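3-phosphoshikimate 1-carboxyvinyltransferase (Streptomyces sviceus, PDB 7M0O) probably transfers the enolpyruvyl group of phosphoenolpyruvate to the 5-hydroxyl of shikimate-3-phosphate, a late step of chorismate biosynthesis. Local coordinates at residues A[158-161]-A[162-165]. Residues are numbered along the deposited sequence; the frame is centred on the assembly and turned at random.
Sequences TALL and LLGP
T158 and L162 sit one turn apart on helix 155-163, and the amide L162 N donates to T158 O at 2.9 Å with an N-H...O angle of 162°. One residue on, L163 N reaches A159 O at the same length but less straight, 144°. G164 N is then bifurcated: it makes a bond to L161 O of 3.2 Å, an i to i+3 step that meets the oxygen from above its carbonyl plane, and keeps a weak i to i+4 bond to L160 O. P165, whose ring nitrogen has no hydrogen, cannot donate the next backbone bond; its CD rests 3.6 Å from L161 O.

Among the side chains, T158 and L162 lie alongside each other, pointing the same way. The methyl T158 CG2 stands anti to the backbone N (chi1 -80° measured to OG1) and meets L162 CD1 at 3.8 Å. With CG beside its own backbone N, L162 also brings CG within 3.2 Å of T158 O, so the isobutyl group flanks the carbonyl that its amide binds. On another flank of the helix, the methyl groups L160 CD2 and L163 CD2 make a looser apolar contact at 4.2 Å.

The helix is the crossover of the beta-alpha-beta unit formed with strands 144-147 and 171-174. L160 and L163 pack on helix 110-118, L161 on helix 182-193, where T187 OG1 is hydrogen-bonded to T158 OG1. The T158 side chain is about 4 Å from that of R13, predicted to bind 3-phosphoshikimate, so this side of the helix probably lies behind that site. The chemistry is thus that of a buried, apolar part of the helix where bonding passes from i to i+4 toward i to i+3 at G164.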
loop_
_atom_site.group_PDB
_atom_site.type_symbol
_atom_site.label_atom_id
_atom_site.label_comp_id
_atom_site.label_asym_id
_atom_site.label_seq_id
_atom_site.Cartn_x
_atom_site.Cartn_y
_atom_site.Cartn_z
ATOM N N THR A 158 0.187 -7.948 -10.654
ATOM C CA THR A 158 1.082 -8.381 -9.587
ATOM C C THR A 158 0.881 -9.856 -9.250
ATOM O O THR A 158 1.857 -10.582 -9.015
ATOM C CB THR A 158 0.876 -7.469 -8.372
ATOM O OG1 THR A 158 1.601 -6.252 -8.592
ATOM C CG2 THR A 158 1.331 -8.122 -7.082
ATOM N N ALA A 159 -0.367 -10.332 -9.283
ATOM C CA ALA A 159 -0.627 -11.764 -9.122
ATOM C C ALA A 159 0.079 -12.601 -10.198
ATOM O O ALA A 159 0.684 -13.636 -9.883
ATOM C CB ALA A 159 -2.138 -12.025 -9.143
ATOM N N LEU A 160 0.026 -12.165 -11.465
ATOM C CA LEU A 160 0.700 -12.906 -12.535
ATOM C C LEU A 160 2.217 -12.854 -12.386
ATOM O O LEU A 160 2.901 -13.867 -12.590
ATOM C CB LEU A 160 0.289 -12.358 -13.904
ATOM C CG LEU A 160 -1.122 -12.716 -14.364
ATOM C CD1 LEU A 160 -1.411 -12.079 -15.713
ATOM C CD2 LEU A 160 -1.323 -14.244 -14.406
ATOM N N LEU A 161 2.771 -11.685 -12.039
ATOM C CA LEU A 161 4.209 -11.611 -11.770
ATOM C C LEU A 161 4.605 -12.575 -10.658
ATOM O O LEU A 161 5.578 -13.333 -10.784
ATOM C CB LEU A 161 4.612 -10.178 -11.403
ATOM C CG LEU A 161 4.575 -9.146 -12.532
ATOM C CD1 LEU A 161 4.501 -7.733 -11.937
ATOM C CD2 LEU A 161 5.811 -9.300 -13.414
ATOM N N LEU A 162 3.841 -12.581 -9.563
ATOM C CA LEU A 162 4.171 -13.449 -8.440
ATOM C C LEU A 162 4.051 -14.918 -8.818
ATOM O O LEU A 162 4.820 -15.751 -8.326
ATOM C CB LEU A 162 3.276 -13.107 -7.246
ATOM C CG LEU A 162 3.590 -11.751 -6.586
ATOM C CD1 LEU A 162 2.513 -11.381 -5.578
ATOM C CD2 LEU A 162 4.937 -11.765 -5.934
ATOM N N LEU A 163 3.116 -15.243 -9.717
ATOM C CA LEU A 163 2.944 -16.626 -10.176
ATOM C C LEU A 163 4.132 -17.127 -10.997
ATOM O O LEU A 163 4.456 -18.328 -10.947
ATOM C CB LEU A 163 1.648 -16.723 -10.994
ATOM C CG LEU A 163 1.357 -18.015 -11.773
ATOM C CD1 LEU A 163 1.017 -19.135 -10.837
ATOM C CD2 LEU A 163 0.223 -17.811 -12.769
ATOM N N GLY A 164 4.779 -16.238 -11.754
ATOM C CA GLY A 164 5.766 -16.624 -12.739
ATOM C C GLY A 164 6.771 -17.686 -12.329
ATOM O O GLY A 164 6.957 -18.680 -13.044
ATOM N N PRO A 165 7.476 -17.500 -11.208
ATOM C CA PRO A 165 8.506 -18.484 -10.819
ATOM C C PRO A 165 7.940 -19.823 -10.379
ATOM O O PRO A 165 8.711 -20.785 -10.258
ATOM C CB PRO A 165 9.255 -17.783 -9.669
ATOM C CG PRO A 165 8.910 -16.287 -9.836
ATOM C CD PRO A 165 7.488 -16.313 -10.330
#